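Local atomic coordinates of PaxB (Photorhabdus luminescens, PDB entry 6EK4), a protein that probably serves as one component of a two-component alpha-helical pore-forming toxin, the PaxB counterpart of YaxB in the YaxAB system. Residues Val140-Leu153 with Ile285-Leu299. Numbering follows the deposited sequence.
Sequences VSNVVILERLESSL and IEDVHQIDKERTTLL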
ATOM      1  N   VAL A 140       6.272   9.665  13.738  1.00 71.08           N
ATOM      2  CA  VAL A 140       5.869   8.821  12.605  1.00 71.63           C
ATOM      3  C   VAL A 140       6.973   7.850  12.178  1.00 72.65           C
ATOM      4  O   VAL A 140       6.692   6.701  11.837  1.00 73.00           O
ATOM      5  CB  VAL A 140       5.401   9.642  11.373  1.00 71.10           C
ATOM      6  CG1 VAL A 140       4.255  10.572  11.746  1.00 70.62           C
ATOM      7  CG2 VAL A 140       6.549  10.422  10.744  1.00 71.52           C
ATOM      8  N   SER A 141       8.222   8.310  12.207  1.00 74.06           N
ATOM      9  CA  SER A 141       9.355   7.520  11.714  1.00 75.20           C
ATOM     10  C   SER A 141       9.824   6.434  12.685  1.00 76.85           C
ATOM     11  O   SER A 141      10.351   5.409  12.252  1.00 78.81           O
ATOM     12  CB  SER A 141      10.529   8.438  11.370  1.00 75.34           C
ATOM     13  OG  SER A 141      11.000   9.119  12.517  1.00 76.11           O
ATOM     14  N   ASN A 142       9.634   6.653  13.987  1.00 77.84           N
ATOM     15  CA  ASN A 142      10.116   5.711  15.008  1.00 79.58           C
ATOM     16  C   ASN A 142       9.292   4.426  15.146  1.00 79.30           C
ATOM     17  O   ASN A 142       9.718   3.493  15.830  1.00 80.77           O
ATOM     18  CB  ASN A 142      10.231   6.402  16.376  1.00 80.51           C
ATOM     19  CG  ASN A 142      11.441   7.317  16.476  1.00 81.51           C
ATOM     20  OD1 ASN A 142      12.379   7.228  15.679  1.00 82.18           O
ATOM     21  ND2 ASN A 142      11.430   8.201  17.468  1.00 81.90           N
ATOM     22  N   VAL A 143       8.125   4.372  14.509  1.00 77.81           N
ATOM     23  CA  VAL A 143       7.324   3.147  14.490  1.00 78.08           C
ATOM     24  C   VAL A 143       7.944   2.178  13.486  1.00 78.61           C
ATOM     25  O   VAL A 143       8.006   2.477  12.294  1.00 78.31           O
ATOM     26  CB  VAL A 143       5.853   3.419  14.108  1.00 76.70           C
ATOM     27  CG1 VAL A 143       5.050   2.124  14.123  1.00 76.71           C
ATOM     28  CG2 VAL A 143       5.234   4.443  15.052  1.00 76.40           C
ATOM     29  N   VAL A 144       8.401   1.025  13.970  1.00 80.09           N
ATOM     30  CA  VAL A 144       9.088   0.045  13.126  1.00 81.57           C
ATOM     31  C   VAL A 144       8.096  -1.000  12.620  1.00 82.39           C
ATOM     32  O   VAL A 144       7.468  -1.694  13.416  1.00 82.49           O
ATOM     33  CB  VAL A 144      10.227  -0.660  13.893  1.00 83.24           C
ATOM     34  CG1 VAL A 144      11.070  -1.504  12.943  1.00 83.98           C
ATOM     35  CG2 VAL A 144      11.099   0.361  14.614  1.00 83.58           C
ATOM     36  N   ILE A 145       7.970  -1.111  11.298  1.00 83.73           N
ATOM     37  CA  ILE A 145       7.001  -2.029  10.677  1.00 84.48           C
ATOM     38  C   ILE A 145       7.603  -3.052   9.703  1.00 86.81           C
ATOM     39  O   ILE A 145       6.969  -4.071   9.424  1.00 86.91           O
ATOM     40  CB  ILE A 145       5.876  -1.255   9.945  1.00 83.22           C
ATOM     41  CG1 ILE A 145       6.455  -0.182   9.016  1.00 82.97           C
ATOM     42  CG2 ILE A 145       4.931  -0.619  10.955  1.00 83.05           C
ATOM     43  CD1 ILE A 145       5.449   0.395   8.043  1.00 81.97           C
ATOM     44  N   LEU A 146       8.810  -2.796   9.195  1.00 90.01           N
ATOM     45  CA  LEU A 146       9.418  -3.651   8.165  1.00 92.51           C
ATOM     46  C   LEU A 146      10.379  -4.721   8.702  1.00 96.09           C
ATOM     47  O   LEU A 146      11.128  -5.321   7.928  1.00 96.89           O
ATOM     48  CB  LEU A 146      10.142  -2.790   7.120  1.00 92.38           C
ATOM     49  CG  LEU A 146       9.304  -1.808   6.294  1.00 91.00           C
ATOM     50  CD1 LEU A 146      10.175  -1.157   5.228  1.00 91.43           C
ATOM     51  CD2 LEU A 146       8.100  -2.493   5.661  1.00 90.01           C
ATOM     52  N   GLU A 147      10.358  -4.971  10.011  1.00 99.75           N
ATOM     53  CA  GLU A 147      11.168  -6.046  10.591  1.00103.75           C
ATOM     54  C   GLU A 147      10.646  -7.407  10.137  1.00105.68           C
ATOM     55  O   GLU A 147       9.504  -7.766  10.424  1.00104.97           O
ATOM     56  CB  GLU A 147      11.185  -5.969  12.120  1.00105.43           C
ATOM     57  CG  GLU A 147      12.192  -4.970  12.670  1.00107.21           C
ATOM     58  CD  GLU A 147      12.162  -4.863  14.184  1.00108.91           C
ATOM     59  OE1 GLU A 147      12.883  -3.999  14.728  1.00109.65           O
ATOM     60  OE2 GLU A 147      11.424  -5.636  14.835  1.00109.34           O
ATOM     61  N   ARG A 148      11.497  -8.146   9.424  1.00109.54           N
ATOM     62  CA  ARG A 148      11.163  -9.447   8.824  1.00111.71           C
ATOM     63  C   ARG A 148       9.795  -9.497   8.127  1.00110.20           C
ATOM     64  O   ARG A 148       9.072 -10.492   8.225  1.00111.13           O
ATOM     65  CB  ARG A 148      11.310 -10.589   9.846  1.00114.21           C
ATOM     66  CG  ARG A 148      10.398 -10.520  11.064  1.00114.72           C
ATOM     67  CD  ARG A 148      10.411 -11.838  11.820  1.00117.03           C
ATOM     68  NE  ARG A 148      10.029 -11.675  13.221  1.00118.38           N
ATOM     69  CZ  ARG A 148      10.064 -12.649  14.130  1.00119.93           C
ATOM     70  NH1 ARG A 148      10.460 -13.875  13.798  1.00120.43           N
ATOM     71  NH2 ARG A 148       9.700 -12.392  15.383  1.00120.46           N
ATOM     72  N   LEU A 149       9.456  -8.426   7.412  1.00108.37           N
ATOM     73  CA  LEU A 149       8.231  -8.391   6.615  1.00106.44           C
ATOM     74  C   LEU A 149       8.523  -8.867   5.190  1.00105.74           C
ATOM     75  O   LEU A 149       7.656  -9.447   4.537  1.00104.31           O
ATOM     76  CB  LEU A 149       7.616  -6.987   6.608  1.00105.12           C
ATOM     77  CG  LEU A 149       6.084  -6.978   6.656  1.00103.77           C
ATOM     78  CD1 LEU A 149       5.584  -7.292   8.060  1.00103.50           C
ATOM     79  CD2 LEU A 149       5.535  -5.644   6.187  1.00102.82           C
ATOM     80  N   GLU A 150       9.743  -8.612   4.717  1.00106.61           N
ATOM     81  CA  GLU A 150      10.248  -9.224   3.485  1.00107.35           C
ATOM     82  C   GLU A 150      10.368 -10.742   3.649  1.00106.59           C
ATOM     83  O   GLU A 150      10.210 -11.494   2.684  1.00104.74           O
ATOM     84  CB  GLU A 150      11.613  -8.637   3.106  1.00109.81           C
ATOM     85  CG  GLU A 150      11.563  -7.213   2.571  1.00110.19           C
ATOM     86  CD  GLU A 150      11.285  -7.142   1.077  1.00110.55           C
ATOM     87  OE1 GLU A 150      11.803  -6.211   0.424  1.00110.89           O
ATOM     88  OE2 GLU A 150      10.557  -8.012   0.551  1.00110.44           O
ATOM     89  N   SER A 151      10.659 -11.178   4.873  1.00106.42           N
ATOM     90  CA  SER A 151      10.694 -12.597   5.218  1.00106.30           C
ATOM     91  C   SER A 151       9.292 -13.203   5.184  1.00104.23           C
ATOM     92  O   SER A 151       9.092 -14.290   4.639  1.00104.79           O
ATOM     93  CB  SER A 151      11.310 -12.790   6.606  1.00107.73           C
ATOM     94  OG  SER A 151      11.381 -14.161   6.956  1.00109.22           O
ATOM     95  N   SER A 152       8.328 -12.493   5.770  1.00101.29           N
ATOM     96  CA  SER A 152       6.932 -12.938   5.793  1.00 98.28           C
ATOM     97  C   SER A 152       6.322 -12.991   4.395  1.00 95.82           C
ATOM     98  O   SER A 152       5.608 -13.936   4.063  1.00 95.68           O
ATOM     99  CB  SER A 152       6.091 -12.026   6.688  1.00 97.22           C
ATOM    100  OG  SER A 152       6.496 -12.131   8.041  1.00 98.42           O
ATOM    101  N   LEU A 153       6.603 -11.974   3.583  1.00 94.21           N
ATOM    102  CA  LEU A 153       6.121 -11.933   2.202  1.00 93.04           C
ATOM    103  C   LEU A 153       6.656 -13.110   1.391  1.00 94.77           C
ATOM    104  O   LEU A 153       5.958 -13.640   0.528  1.00 95.29           O
ATOM    105  CB  LEU A 153       6.523 -10.616   1.529  1.00 92.32           C
ATOM    106  CG  LEU A 153       6.041 -10.389   0.092  1.00 91.76           C
ATOM    107  CD1 LEU A 153       4.526 -10.490  -0.004  1.00 90.74           C
ATOM    108  CD2 LEU A 153       6.522  -9.041  -0.419  1.00 91.95           C
ATOM    109  N   ILE A 285       0.285  -7.566   3.605  1.00 68.14           N
ATOM    110  CA  ILE A 285       1.722  -7.282   3.686  1.00 69.35           C
ATOM    111  C   ILE A 285       2.137  -6.227   2.655  1.00 70.30           C
ATOM    112  O   ILE A 285       2.974  -5.376   2.945  1.00 70.40           O
ATOM    113  CB  ILE A 285       2.568  -8.567   3.517  1.00 69.71           C
ATOM    114  CG1 ILE A 285       2.402  -9.470   4.744  1.00 70.04           C
ATOM    115  CG2 ILE A 285       4.045  -8.237   3.331  1.00 70.45           C
ATOM    116  CD1 ILE A 285       2.900 -10.886   4.547  1.00 70.85           C
ATOM    117  N   GLU A 286       1.545  -6.282   1.462  1.00 71.54           N
ATOM    118  CA  GLU A 286       1.815  -5.281   0.421  1.00 73.00           C
ATOM    119  C   GLU A 286       1.306  -3.882   0.785  1.00 72.82           C
ATOM    120  O   GLU A 286       1.889  -2.884   0.359  1.00 73.56           O
ATOM    121  CB  GLU A 286       1.233  -5.716  -0.934  1.00 73.94           C
ATOM    122  CG  GLU A 286       2.235  -6.420  -1.840  1.00 76.13           C
ATOM    123  CD  GLU A 286       3.391  -5.524  -2.268  1.00 77.96           C
ATOM    124  OE1 GLU A 286       3.240  -4.281  -2.250  1.00 77.76           O
ATOM    125  OE2 GLU A 286       4.458  -6.065  -2.627  1.00 79.86           O
ATOM    126  N   ASP A 287       0.224  -3.810   1.557  1.00 72.47           N
ATOM    127  CA  ASP A 287      -0.285  -2.528   2.048  1.00 72.36           C
ATOM    128  C   ASP A 287       0.641  -1.932   3.109  1.00 72.34           C
ATOM    129  O   ASP A 287       0.822  -0.716   3.160  1.00 71.94           O
ATOM    130  CB  ASP A 287      -1.703  -2.677   2.616  1.00 72.61           C
ATOM    131  CG  ASP A 287      -2.744  -2.971   1.544  1.00 72.85           C
ATOM    132  OD1 ASP A 287      -2.570  -2.533   0.386  1.00 73.13           O
ATOM    133  OD2 ASP A 287      -3.752  -3.637   1.867  1.00 73.37           O
ATOM    134  N   VAL A 288       1.227  -2.785   3.949  1.00 72.47           N
ATOM    135  CA  VAL A 288       2.183  -2.336   4.967  1.00 73.03           C
ATOM    136  C   VAL A 288       3.457  -1.807   4.303  1.00 73.49           C
ATOM    137  O   VAL A 288       4.012  -0.797   4.738  1.00 73.66           O
ATOM    138  CB  VAL A 288       2.538  -3.458   5.972  1.00 73.80           C
ATOM    139  CG1 VAL A 288       3.636  -3.005   6.926  1.00 74.73           C
ATOM    140  CG2 VAL A 288       1.307  -3.876   6.765  1.00 73.23           C
ATOM    141  N   HIS A 289       3.915  -2.495   3.260  1.00 74.66           N
ATOM    142  CA  HIS A 289       5.035  -2.014   2.441  1.00 76.21           C
ATOM    143  C   HIS A 289       4.711  -0.667   1.793  1.00 74.73           C
ATOM    144  O   HIS A 289       5.579   0.200   1.687  1.00 74.07           O
ATOM    145  CB  HIS A 289       5.397  -3.031   1.350  1.00 78.46           C
ATOM    146  CG  HIS A 289       6.416  -4.041   1.778  1.00 81.16           C
ATOM    147  ND1 HIS A 289       7.750  -3.933   1.450  1.00 83.40           N
ATOM    148  CD2 HIS A 289       6.298  -5.179   2.503  1.00 82.06           C
ATOM    149  CE1 HIS A 289       8.410  -4.959   1.956  1.00 84.80           C
ATOM    150  NE2 HIS A 289       7.552  -5.731   2.600  1.00 83.96           N
ATOM    151  N   GLN A 290       3.462  -0.508   1.359  1.00 73.28           N
ATOM    152  CA  GLN A 290       2.994   0.747   0.777  1.00 72.69           C
ATOM    153  C   GLN A 290       2.928   1.855   1.830  1.00 71.74           C
ATOM    154  O   GLN A 290       3.248   3.005   1.535  1.00 71.78           O
ATOM    155  CB  GLN A 290       1.621   0.556   0.120  1.00 72.85           C
ATOM    156  CG  GLN A 290       1.109   1.764  -0.659  1.00 73.60           C
ATOM    157  CD  GLN A 290       2.045   2.204  -1.770  1.00 74.93           C
ATOM    158  OE1 GLN A 290       2.250   3.400  -1.984  1.00 75.41           O
ATOM    159  NE2 GLN A 290       2.620   1.241  -2.483  1.00 75.39           N
ATOM    160  N   ILE A 291       2.516   1.509   3.048  1.00 70.94           N
ATOM    161  CA  ILE A 291       2.474   2.470   4.157  1.00 70.43           C
ATOM    162  C   ILE A 291       3.865   3.040   4.453  1.00 71.15           C
ATOM    163  O   ILE A 291       3.997   4.227   4.752  1.00 71.67           O
ATOM    164  CB  ILE A 291       1.850   1.849   5.433  1.00 69.99           C
ATOM    165  CG1 ILE A 291       0.327   1.783   5.284  1.00 69.54           C
ATOM    166  CG2 ILE A 291       2.202   2.655   6.680  1.00 69.89           C
ATOM    167  CD1 ILE A 291      -0.365   0.918   6.318  1.00 69.48           C
ATOM    168  N   ASP A 292       4.894   2.200   4.361  1.00 72.14           N
ATOM    169  CA  ASP A 292       6.272   2.655   4.551  1.00 73.35           C
ATOM    170  C   ASP A 292       6.713   3.591   3.425  1.00 73.51           C
ATOM    171  O   ASP A 292       7.441   4.556   3.666  1.00 73.87           O
ATOM    172  CB  ASP A 292       7.237   1.471   4.640  1.00 74.66           C
ATOM    173  CG  ASP A 292       8.618   1.883   5.122  1.00 76.41           C
ATOM    174  OD1 ASP A 292       8.745   2.285   6.299  1.00 77.55           O
ATOM    175  OD2 ASP A 292       9.578   1.809   4.327  1.00 77.63           O
ATOM    176  N   LYS A 293       6.276   3.300   2.201  1.00 73.35           N
ATOM    177  CA  LYS A 293       6.610   4.132   1.042  1.00 74.32           C
ATOM    178  C   LYS A 293       5.849   5.458   1.048  1.00 73.74           C
ATOM    179  O   LYS A 293       6.380   6.480   0.612  1.00 74.70           O
ATOM    180  CB  LYS A 293       6.357   3.372  -0.263  1.00 75.62           C
ATOM    181  CG  LYS A 293       7.336   2.231  -0.496  1.00 77.57           C
ATOM    182  CD  LYS A 293       6.997   1.437  -1.748  1.00 78.82           C
ATOM    183  CE  LYS A 293       7.924   0.243  -1.909  1.00 80.26           C
ATOM    184  NZ  LYS A 293       7.543  -0.620  -3.061  1.00 80.74           N
ATOM    185  N   GLU A 294       4.610   5.439   1.536  1.00 72.37           N
ATOM    186  CA  GLU A 294       3.835   6.669   1.720  1.00 71.45           C
ATOM    187  C   GLU A 294       4.410   7.505   2.866  1.00 70.65           C
ATOM    188  O   GLU A 294       4.411   8.735   2.803  1.00 70.80           O
ATOM    189  CB  GLU A 294       2.361   6.355   1.992  1.00 71.42           C
ATOM    190  CG  GLU A 294       1.627   5.671   0.842  1.00 72.19           C
ATOM    191  CD  GLU A 294       1.351   6.582  -0.343  1.00 73.30           C
ATOM    192  OE1 GLU A 294       1.640   7.795  -0.270  1.00 74.13           O
ATOM    193  OE2 GLU A 294       0.837   6.072  -1.362  1.00 74.53           O
ATOM    194  N   ARG A 295       4.894   6.833   3.910  1.00 69.34           N
ATOM    195  CA  ARG A 295       5.537   7.514   5.035  1.00 68.42           C
ATOM    196  C   ARG A 295       6.840   8.185   4.607  1.00 68.65           C
ATOM    197  O   ARG A 295       7.147   9.290   5.047  1.00 68.88           O
ATOM    198  CB  ARG A 295       5.811   6.539   6.182  1.00 68.12           C
ATOM    199  CG  ARG A 295       6.536   7.175   7.360  1.00 68.18           C
ATOM    200  CD  ARG A 295       6.593   6.261   8.568  1.00 68.14           C
ATOM    201  NE  ARG A 295       7.387   5.060   8.320  1.00 68.95           N
ATOM    202  CZ  ARG A 295       7.743   4.183   9.257  1.00 69.82           C
ATOM    203  NH1 ARG A 295       7.386   4.362  10.527  1.00 69.54           N
ATOM    204  NH2 ARG A 295       8.467   3.120   8.924  1.00 70.88           N
ATOM    205  N   THR A 296       7.608   7.504   3.761  1.00 69.08           N
ATOM    206  CA  THR A 296       8.844   8.063   3.221  1.00 69.58           C
ATOM    207  C   THR A 296       8.558   9.308   2.380  1.00 69.25           C
ATOM    208  O   THR A 296       9.306  10.283   2.436  1.00 69.83           O
ATOM    209  CB  THR A 296       9.605   7.025   2.368  1.00 70.56           C
ATOM    210  OG1 THR A 296       9.911   5.879   3.172  1.00 71.11           O
ATOM    211  CG2 THR A 296      10.900   7.608   1.816  1.00 71.68           C
ATOM    212  N   THR A 297       7.467   9.274   1.615  1.00 68.53           N
ATOM    213  CA  THR A 297       7.088  10.392   0.751  1.00 68.71           C
ATOM    214  C   THR A 297       6.709  11.642   1.547  1.00 68.30           C
ATOM    215  O   THR A 297       7.141  12.744   1.207  1.00 68.98           O
ATOM    216  CB  THR A 297       5.920  10.010  -0.183  1.00 68.70           C
ATOM    217  OG1 THR A 297       6.337   8.961  -1.065  1.00 69.87           O
ATOM    218  CG2 THR A 297       5.461  11.204  -1.013  1.00 68.97           C
ATOM    219  N   LEU A 298       5.907  11.470   2.597  1.00 67.53           N
ATOM    220  CA  LEU A 298       5.453  12.604   3.408  1.00 67.25           C
ATOM    221  C   LEU A 298       6.582  13.186   4.263  1.00 67.12           C
ATOM    222  O   LEU A 298       6.632  14.396   4.479  1.00 67.14           O
ATOM    223  CB  LEU A 298       4.250  12.216   4.281  1.00 66.93           C
ATOM    224  CG  LEU A 298       4.475  11.395   5.558  1.00 67.38           C
ATOM    225  CD1 LEU A 298       4.705  12.280   6.778  1.00 67.51           C
ATOM    226  CD2 LEU A 298       3.289  10.475   5.808  1.00 67.40           C
ATOM    227  N   LEU A 299       7.478  12.325   4.743  1.00 67.28           N
ATOM    228  CA  LEU A 299       8.621  12.761   5.557  1.00 67.76           C
ATOM    229  C   LEU A 299       9.629  13.616   4.776  1.00 68.64           C
ATOM    230  O   LEU A 299      10.269  14.499   5.351  1.00 67.89           O
ATOM    231  CB  LEU A 299       9.328  11.553   6.187  1.00 68.01           C
ATOM    232  CG  LEU A 299       8.636  10.945   7.412  1.00 67.35           C
ATOM    233  CD1 LEU A 299       9.298   9.633   7.808  1.00 67.99           C
ATOM    234  CD2 LEU A 299       8.629  11.920   8.583  1.00 67.12           C
TER
HETATM  235  O   HOH W   1      10.017   0.277   9.226  1.00 45.08           O
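Arg-295 reaches from helix 247-321 to the end of helix 101-141, where its NH1 donates to two backbone carbonyls, Val-140 O in the helix and Val-143 O just after it. The bond from Arg-295 NH1 to Val-143 O, 2.7 Å, is nearly straight (174°) and lies in the guanidinium plane; the one from Arg-295 NH1 to Val-140 O, 2.8 Å, is more bent and somewhat tilted from that plane. The side chain runs extended until a bend at chi3 (65°) turns the guanidinium toward these carbonyls. One helical turn back, Asp-292 OD1 takes Arg-295 NH2 at 2.8 Å in a salt bridge that helps fix the group's rotation, while Ile-145 CD1 lies over one guanidinium face. The non-helical link between helices 101-141 and 149-193 is bridged by the unbroken helix 247-321 of the elongated bundle. Residues 149-153 run roughly antiparallel to residues 285-299. Here Leu-149 crosses Val-288 at about a right angle, CD2 against CG1, and Leu-153 CB packs on Ile-285 CG2 at 3.9 Å. The His-289 ring has Leu-146 CD2 over one face and the Glu-150 carboxylate at its edge, their planes 72° apart. At the far end, Val-140 and Leu-299 meet tip to tip through CG2 and CD2.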